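Long-range contacts in molinate hydrolase (Gulosibacter molinativorax, PDB 4UB9), which hydrolyses the thiocarbamate herbicide molinate, and is a zinc-containing member of the amidohydrolase family: residues 85-93 against 446-454; 41-49 against 433-441. All blocks are in the same frame, centred on the assembly; numbering follows the deposited sequence.

Interaction 1 (85-93 against 446-454)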
loop_
_atom_site.group_PDB
_atom_site.type_symbol
_atom_site.label_atom_id
_atom_site.label_comp_id
_atom_site.label_asym_id
_atom_site.label_seq_id
_atom_site.Cartn_x
_atom_site.Cartn_y
_atom_site.Cartn_z
ATOM N N GLN A 85 -32.643 46.125 -20.314
ATOM C CA GLN A 85 -31.994 47.344 -20.756
ATOM C C GLN A 85 -30.621 47.414 -20.140
ATOM O O GLN A 85 -30.467 47.241 -18.952
ATOM C CB GLN A 85 -32.793 48.553 -20.276
ATOM C CG GLN A 85 -33.296 49.497 -21.359
ATOM C CD GLN A 85 -33.016 50.966 -21.060
ATOM O OE1 GLN A 85 -33.130 51.429 -19.928
ATOM N NE2 GLN A 85 -32.648 51.706 -22.086
ATOM N N GLY A 86 -29.624 47.699 -20.962
ATOM C CA GLY A 86 -28.249 47.753 -20.515
ATOM C C GLY A 86 -27.619 46.406 -20.248
ATOM O O GLY A 86 -26.577 46.305 -19.651
ATOM N N LYS A 87 -28.264 45.368 -20.725
ATOM C CA LYS A 87 -27.886 44.016 -20.396
ATOM C C LYS A 87 -27.741 43.129 -21.623
ATOM O O LYS A 87 -28.121 43.479 -22.720
ATOM C CB LYS A 87 -28.870 43.420 -19.403
ATOM C CG LYS A 87 -28.737 44.031 -18.025
ATOM C CD LYS A 87 -29.753 43.501 -17.039
ATOM C CE LYS A 87 -29.692 44.291 -15.747
ATOM N NZ LYS A 87 -29.705 43.425 -14.551
ATOM N N TRP A 88 -27.116 41.994 -21.425
ATOM C CA TRP A 88 -26.876 41.055 -22.493
ATOM C C TRP A 88 -27.733 39.810 -22.342
ATOM O O TRP A 88 -27.879 39.260 -21.285
ATOM C CB TRP A 88 -25.404 40.727 -22.583
ATOM C CG TRP A 88 -24.608 41.842 -23.161
ATOM C CD1 TRP A 88 -24.113 41.921 -24.433
ATOM C CD2 TRP A 88 -24.202 43.038 -22.497
ATOM N NE1 TRP A 88 -23.421 43.102 -24.602
ATOM C CE2 TRP A 88 -23.453 43.799 -23.425
ATOM C CE3 TRP A 88 -24.383 43.535 -21.208
ATOM C CZ2 TRP A 88 -22.906 45.040 -23.108
ATOM C CZ3 TRP A 88 -23.835 44.770 -20.885
ATOM C CH2 TRP A 88 -23.103 45.511 -21.841
ATOM N N ILE A 89 -28.312 39.411 -23.455
ATOM C CA ILE A 89 -29.180 38.258 -23.532
ATOM C C ILE A 89 -28.493 37.122 -24.308
ATOM O O ILE A 89 -28.199 37.261 -25.500
ATOM C CB ILE A 89 -30.492 38.572 -24.251
ATOM C CG1 ILE A 89 -31.222 39.707 -23.536
ATOM C CG2 ILE A 89 -31.371 37.325 -24.283
ATOM C CD1 ILE A 89 -32.392 40.282 -24.322
ATOM N N LEU A 90 -28.277 36.003 -23.617
ATOM C CA LEU A 90 -27.637 34.798 -24.191
ATOM C C LEU A 90 -28.571 33.604 -24.147
ATOM O O LEU A 90 -29.569 33.620 -23.392
ATOM C CB LEU A 90 -26.368 34.451 -23.460
ATOM C CG LEU A 90 -25.115 35.252 -23.815
ATOM C CD1 LEU A 90 -25.228 36.719 -23.373
ATOM C CD2 LEU A 90 -23.891 34.622 -23.179
ATOM N N PRO A 91 -28.264 32.542 -24.938
ATOM C CA PRO A 91 -29.081 31.356 -24.825
ATOM C C PRO A 91 -28.782 30.711 -23.513
ATOM O O PRO A 91 -27.745 30.959 -22.925
ATOM C CB PRO A 91 -28.599 30.468 -25.976
ATOM C CG PRO A 91 -27.673 31.304 -26.790
ATOM C CD PRO A 91 -27.173 32.359 -25.892
ATOM N N GLY A 92 -29.680 29.853 -23.074
ATOM C CA GLY A 92 -29.370 28.974 -21.942
ATOM C C GLY A 92 -28.013 28.279 -22.166
ATOM O O GLY A 92 -27.735 27.751 -23.261
ATOM N N LEU A 93 -27.147 28.337 -21.165
ATOM C CA LEU A 93 -25.829 27.753 -21.299
ATOM C C LEU A 93 -25.918 26.224 -21.301
ATOM O O LEU A 93 -26.856 25.622 -20.745
ATOM C CB LEU A 93 -24.860 28.259 -20.236
ATOM C CG LEU A 93 -24.714 29.790 -20.208
ATOM C CD1 LEU A 93 -23.763 30.237 -19.115
ATOM C CD2 LEU A 93 -24.255 30.348 -21.525
ATOM N N ASP A 446 -34.983 28.863 -23.337
ATOM C CA ASP A 446 -33.925 28.856 -22.354
ATOM C C ASP A 446 -33.068 30.059 -22.579
ATOM O O ASP A 446 -32.428 30.204 -23.632
ATOM C CB ASP A 446 -33.064 27.585 -22.481
ATOM C CG ASP A 446 -33.837 26.280 -22.173
ATOM O OD1 ASP A 446 -34.987 26.337 -21.685
ATOM O OD2 ASP A 446 -33.275 25.182 -22.445
ATOM N N VAL A 447 -32.956 30.908 -21.572
ATOM C CA VAL A 447 -32.247 32.181 -21.750
ATOM C C VAL A 447 -31.589 32.575 -20.472
ATOM O O VAL A 447 -32.113 32.324 -19.386
ATOM C CB VAL A 447 -33.240 33.303 -22.095
ATOM C CG1 VAL A 447 -32.562 34.637 -22.196
ATOM C CG2 VAL A 447 -33.958 32.990 -23.395
ATOM N N VAL A 448 -30.409 33.159 -20.596
ATOM C CA VAL A 448 -29.804 33.827 -19.479
ATOM C C VAL A 448 -29.534 35.294 -19.799
ATOM O O VAL A 448 -29.334 35.659 -20.966
ATOM C CB VAL A 448 -28.515 33.167 -19.002
ATOM C CG1 VAL A 448 -28.798 31.724 -18.702
ATOM C CG2 VAL A 448 -27.389 33.307 -19.994
ATOM N N VAL A 449 -29.491 36.111 -18.749
ATOM C CA VAL A 449 -29.264 37.535 -18.880
ATOM C C VAL A 449 -28.092 37.916 -18.019
ATOM O O VAL A 449 -28.093 37.631 -16.819
ATOM C CB VAL A 449 -30.505 38.335 -18.439
ATOM C CG1 VAL A 449 -30.251 39.829 -18.566
ATOM C CG2 VAL A 449 -31.728 37.942 -19.263
ATOM N N LEU A 450 -27.103 38.566 -18.629
ATOM C CA LEU A 450 -25.921 39.057 -17.936
ATOM C C LEU A 450 -25.908 40.576 -17.823
ATOM O O LEU A 450 -26.408 41.280 -18.687
ATOM C CB LEU A 450 -24.669 38.665 -18.686
ATOM C CG LEU A 450 -24.524 37.218 -19.124
ATOM C CD1 LEU A 450 -23.250 37.066 -19.929
ATOM C CD2 LEU A 450 -24.473 36.314 -17.917
ATOM N N ASP A 451 -25.259 41.068 -16.777
ATOM C CA ASP A 451 -25.157 42.518 -16.518
ATOM C C ASP A 451 -24.008 43.185 -17.203
ATOM O O ASP A 451 -23.985 44.385 -17.330
ATOM C CB ASP A 451 -24.946 42.777 -15.034
ATOM C CG ASP A 451 -26.182 42.553 -14.244
ATOM O OD1 ASP A 451 -27.256 42.446 -14.860
ATOM O OD2 ASP A 451 -26.081 42.429 -13.010
ATOM N N GLN A 452 -23.012 42.407 -17.575
ATOM C CA GLN A 452 -21.885 42.956 -18.277
ATOM C C GLN A 452 -21.558 42.175 -19.509
ATOM O O GLN A 452 -22.102 41.098 -19.730
ATOM C CB GLN A 452 -20.705 43.064 -17.363
ATOM C CG GLN A 452 -20.931 44.164 -16.354
ATOM C CD GLN A 452 -19.855 44.150 -15.308
ATOM O OE1 GLN A 452 -18.695 44.463 -15.580
ATOM N NE2 GLN A 452 -20.233 43.821 -14.092
ATOM N N ASP A 453 -20.681 42.755 -20.331
ATOM C CA ASP A 453 -20.434 42.309 -21.687
ATOM C C ASP A 453 -19.410 41.172 -21.744
ATOM O O ASP A 453 -18.201 41.382 -21.563
ATOM C CB ASP A 453 -19.941 43.472 -22.545
ATOM C CG ASP A 453 -19.823 43.114 -24.034
ATOM O OD1 ASP A 453 -20.353 42.072 -24.484
ATOM O OD2 ASP A 453 -19.217 43.903 -24.766
ATOM N N PRO A 454 -19.877 39.969 -22.068
ATOM C CA PRO A 454 -18.981 38.818 -22.142
ATOM C C PRO A 454 -17.988 38.879 -23.291
ATOM O O PRO A 454 -16.921 38.293 -23.197
ATOM C CB PRO A 454 -19.931 37.653 -22.324
ATOM C CG PRO A 454 -21.192 38.223 -22.888
ATOM C CD PRO A 454 -21.272 39.629 -22.404
#
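Trp88 and Leu450 form a hydrogen-bonded pair between strands 88-91 and 447-450, which run antiparallel. Trp88 N donates to Leu450 O at 2.9 Å, close to straight at 173°, and Leu450 N returns a bond to Trp88 O. Leu90 and Val448 make the second such pair. Leu90 N donates to Val448 O and Val448 N to Leu90 O. A further backbone bond, Gly92 N to Asp446 O (2.8 Å), continues the ladder past Pro91. Side chains of Trp88, Leu90, Val448 and Leu450 share one face of the sheet. Ile89 and Val449, a non-hydrogen-bonded pair, face the other way.

The contact joins a strand early in the chain to one that follows helix 424-429, in the small beta part of an amidohydrolase. Strand 88-95 runs from this mixed sheet towards what is probably the family's TIM barrel, and there pairs with 138-143. Strand 464-469 pairs with 447-450 on its far side.

The indole of Trp88 is covered on one face by the turn after the strand. Asp453 CB sits over its six-membered ring, 3.8 Å from the centroid, and Pro454 CD over the five-membered ring; both are CH-pi contacts. The Asp453 carboxylate lies only 7° from parallel to the ring. With CG anti to the backbone N (chi1 -173°), Asp453 extends its carboxylate towards NE1, but OD1 bonds Leu455 N instead.

Among the apolar contacts, Leu90 CD1 meets Leu450 CD1 at 4.0 Å, with the two side chains about perpendicular. Ile89 CG2 touches Val447 CG1 at 3.6 Å. Val448 CG2 packs on Leu90 CB.

The charged contact is at the partly exposed end. Lys87 runs alongside Asp451, and its NZ forms a salt bridge to OD1, whose exact place is less certain. Ser465 OG is a second partner of NZ.

Interaction 2 (41-49 against 433-441)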
loop_
_atom_site.group_PDB
_atom_site.type_symbol
_atom_site.label_atom_id
_atom_site.label_comp_id
_atom_site.label_asym_id
_atom_site.label_seq_id
_atom_site.Cartn_x
_atom_site.Cartn_y
_atom_site.Cartn_z
ATOM N N GLY A 41 -32.589 44.241 -24.540
ATOM C CA GLY A 41 -31.165 43.962 -24.291
ATOM C C GLY A 41 -30.388 43.674 -25.559
ATOM O O GLY A 41 -30.964 43.504 -26.628
ATOM N N THR A 42 -29.067 43.698 -25.432
ATOM C CA THR A 42 -28.174 43.272 -26.505
ATOM C C THR A 42 -28.209 41.730 -26.642
ATOM O O THR A 42 -27.814 41.009 -25.734
ATOM C CB THR A 42 -26.746 43.775 -26.259
ATOM O OG1 THR A 42 -26.779 45.198 -26.106
ATOM C CG2 THR A 42 -25.840 43.430 -27.447
ATOM N N LEU A 43 -28.687 41.261 -27.791
ATOM C CA LEU A 43 -28.813 39.840 -28.058
ATOM C C LEU A 43 -27.545 39.200 -28.644
ATOM O O LEU A 43 -27.003 39.641 -29.684
ATOM C CB LEU A 43 -29.968 39.562 -28.994
ATOM C CG LEU A 43 -30.158 38.070 -29.369
ATOM C CD1 LEU A 43 -30.652 37.266 -28.188
ATOM C CD2 LEU A 43 -31.149 37.928 -30.512
ATOM N N ILE A 44 -27.079 38.162 -27.948
ATOM C CA ILE A 44 -25.995 37.276 -28.427
ATOM C C ILE A 44 -26.655 35.941 -28.556
ATOM O O ILE A 44 -26.871 35.253 -27.555
ATOM C CB ILE A 44 -24.819 37.194 -27.459
ATOM C CG1 ILE A 44 -24.167 38.576 -27.297
ATOM C CG2 ILE A 44 -23.803 36.189 -27.968
ATOM C CD1 ILE A 44 -22.986 38.643 -26.343
ATOM N N ASP A 45 -27.083 35.609 -29.770
ATOM C CA ASP A 45 -28.092 34.526 -29.960
ATOM C C ASP A 45 -27.533 33.093 -30.057
ATOM O O ASP A 45 -28.286 32.122 -30.064
ATOM C CB ASP A 45 -28.990 34.815 -31.183
ATOM C CG ASP A 45 -28.227 34.835 -32.501
ATOM O OD1 ASP A 45 -26.961 34.882 -32.520
ATOM O OD2 ASP A 45 -28.900 34.813 -33.529
ATOM N N GLY A 46 -26.222 32.992 -30.202
ATOM C CA GLY A 46 -25.538 31.699 -30.341
ATOM C C GLY A 46 -25.216 31.278 -31.777
ATOM O O GLY A 46 -24.565 30.252 -31.997
ATOM N N ASN A 47 -25.639 32.072 -32.751
ATOM C CA ASN A 47 -25.334 31.787 -34.164
ATOM C C ASN A 47 -24.061 32.457 -34.635
ATOM O O ASN A 47 -23.639 32.257 -35.761
ATOM C CB ASN A 47 -26.494 32.178 -35.023
ATOM C CG ASN A 47 -27.731 31.358 -34.709
ATOM O OD1 ASN A 47 -28.757 31.874 -34.267
ATOM N ND2 ASN A 47 -27.629 30.074 -34.906
ATOM N N GLY A 48 -23.436 33.230 -33.754
ATOM C CA GLY A 48 -22.077 33.740 -34.001
ATOM C C GLY A 48 -21.936 35.121 -34.610
ATOM O O GLY A 48 -20.838 35.595 -34.860
ATOM N N GLY A 49 -23.071 35.712 -34.925
ATOM C CA GLY A 49 -23.083 36.969 -35.621
ATOM C C GLY A 49 -22.787 38.096 -34.659
ATOM O O GLY A 49 -22.730 37.896 -33.485
ATOM N N PHE A 433 -29.600 20.604 -31.686
ATOM C CA PHE A 433 -29.615 22.022 -32.092
ATOM C C PHE A 433 -30.956 22.492 -32.660
ATOM O O PHE A 433 -31.248 23.671 -32.667
ATOM C CB PHE A 433 -28.498 22.330 -33.081
ATOM C CG PHE A 433 -28.227 23.802 -33.244
ATOM C CD1 PHE A 433 -27.918 24.597 -32.151
ATOM C CD2 PHE A 433 -28.309 24.408 -34.519
ATOM C CE1 PHE A 433 -27.678 25.961 -32.313
ATOM C CE2 PHE A 433 -28.045 25.763 -34.689
ATOM C CZ PHE A 433 -27.762 26.551 -33.587
ATOM N N ASP A 434 -31.764 21.556 -33.115
ATOM C CA ASP A 434 -33.150 21.845 -33.511
ATOM C C ASP A 434 -33.985 22.329 -32.313
ATOM O O ASP A 434 -34.936 23.043 -32.495
ATOM C CB ASP A 434 -33.815 20.635 -34.199
ATOM C CG ASP A 434 -33.785 19.357 -33.334
ATOM O OD1 ASP A 434 -32.838 19.157 -32.520
ATOM O OD2 ASP A 434 -34.708 18.532 -33.475
ATOM N N GLU A 435 -33.587 22.007 -31.095
ATOM C CA GLU A 435 -34.350 22.361 -29.898
ATOM C C GLU A 435 -33.725 23.313 -28.910
ATOM O O GLU A 435 -34.435 23.983 -28.149
ATOM C CB GLU A 435 -34.661 21.120 -29.131
ATOM C CG GLU A 435 -35.598 20.245 -29.895
ATOM C CD GLU A 435 -36.608 19.624 -28.980
ATOM O OE1 GLU A 435 -37.773 19.475 -29.407
ATOM O OE2 GLU A 435 -36.231 19.282 -27.843
ATOM N N LEU A 436 -32.410 23.370 -28.879
ATOM C CA LEU A 436 -31.738 24.212 -27.906
ATOM C C LEU A 436 -30.358 24.625 -28.361
ATOM O O LEU A 436 -29.889 24.195 -29.405
ATOM C CB LEU A 436 -31.673 23.510 -26.539
ATOM C CG LEU A 436 -30.910 22.163 -26.506
ATOM C CD1 LEU A 436 -29.477 22.370 -26.056
ATOM C CD2 LEU A 436 -31.608 21.171 -25.622
ATOM N N GLY A 437 -29.769 25.545 -27.606
ATOM C CA GLY A 437 -28.400 26.011 -27.857
ATOM C C GLY A 437 -28.293 27.322 -28.606
ATOM O O GLY A 437 -27.199 27.835 -28.832
ATOM N N SER A 438 -29.429 27.842 -29.031
ATOM C CA SER A 438 -29.484 29.197 -29.587
ATOM C C SER A 438 -30.855 29.818 -29.377
ATOM O O SER A 438 -31.875 29.128 -29.240
ATOM C CB SER A 438 -29.134 29.232 -31.090
ATOM O OG SER A 438 -30.162 28.607 -31.871
ATOM N N ILE A 439 -30.850 31.136 -29.461
ATOM C CA ILE A 439 -32.078 31.901 -29.443
ATOM C C ILE A 439 -32.621 32.103 -30.860
ATOM O O ILE A 439 -32.085 32.870 -31.660
ATOM C CB ILE A 439 -31.853 33.237 -28.751
ATOM C CG1 ILE A 439 -31.558 32.952 -27.274
ATOM C CG2 ILE A 439 -33.098 34.099 -28.895
ATOM C CD1 ILE A 439 -31.121 34.153 -26.464
ATOM N N ASP A 440 -33.656 31.345 -31.166
ATOM C CA ASP A 440 -34.202 31.223 -32.527
ATOM C C ASP A 440 -35.628 30.768 -32.397
ATOM O O ASP A 440 -35.955 29.947 -31.538
ATOM C CB ASP A 440 -33.459 30.171 -33.384
ATOM C CG ASP A 440 -32.269 30.753 -34.161
ATOM O OD1 ASP A 440 -32.495 31.655 -34.990
ATOM O OD2 ASP A 440 -31.100 30.335 -33.941
ATOM N N VAL A 441 -36.467 31.319 -33.252
ATOM C CA VAL A 441 -37.885 31.064 -33.185
ATOM C C VAL A 441 -38.085 29.578 -33.330
ATOM O O VAL A 441 -37.492 28.964 -34.186
ATOM C CB VAL A 441 -38.656 31.842 -34.289
ATOM C CG1 VAL A 441 -40.117 31.403 -34.350
ATOM C CG2 VAL A 441 -38.560 33.344 -34.025
#
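Ile439 N donates to Asp45 O at 2.8 Å, fairly straight at 163°. Beside this bond, Ser438 CB rests against the same oxygen at 3.2 Å. The apolar contact is Leu43 CD1 on Ile439 CD1, 3.6 Å apart, the two side chains meeting at a slant. The Asn47 amide lies at the edge of the Phe433 ring, steeply turned against the ring plane, and close to the Asp440 carboxylate.

The next shell holds these groups in place. Asp45 OD1 accepts from Asn47 N at 3.1 Å, an Asx turn, and is met from above the carboxylate plane. Ser438 OG, held between its backbone N and carbonyl carbon (chi1 69°), donates to the anti lone pair of Asp440 OD2. Lys443 also bonds Ser438 OG and makes a cation-pi contact with Phe433. Val67 of strand 63-69 touches both Leu43 and Ile439.

An alanine in place of Asp440 would remove the carboxylate and would probably leave Ser438 OG without this acceptor. The single hydrogen bond assigned across the contact fixes the turn to the loop at one point. Asp45 OD2 and Asp440 OD1 lie 5.0 Å apart, and donors such as Asn47 N and Ser438 OG probably help to offset these like charges.

How the interactions relate
Both contacts serve one mixed sheet, in which strands 41-43 and 88-95 are parallel neighbours. Ile89 joins them: its N probably bonds Thr42 O and its O probably bonds Ile44 N, while Pro91 packs against Ile44 and Asp45. Interaction 1 is the more buried, a regular strand pairing with five backbone hydrogen bonds and an apolar face; its charges lie toward the ends. Interaction 2 is smaller and partly exposed. It joins a turn to a loop through one backbone bond and a small apolar contact, and its assigned side-chain hydrogen bonds lie within the segments. Each joins a segment early in the chain to one that follows helix 424-429, and both lie away from the zinc site.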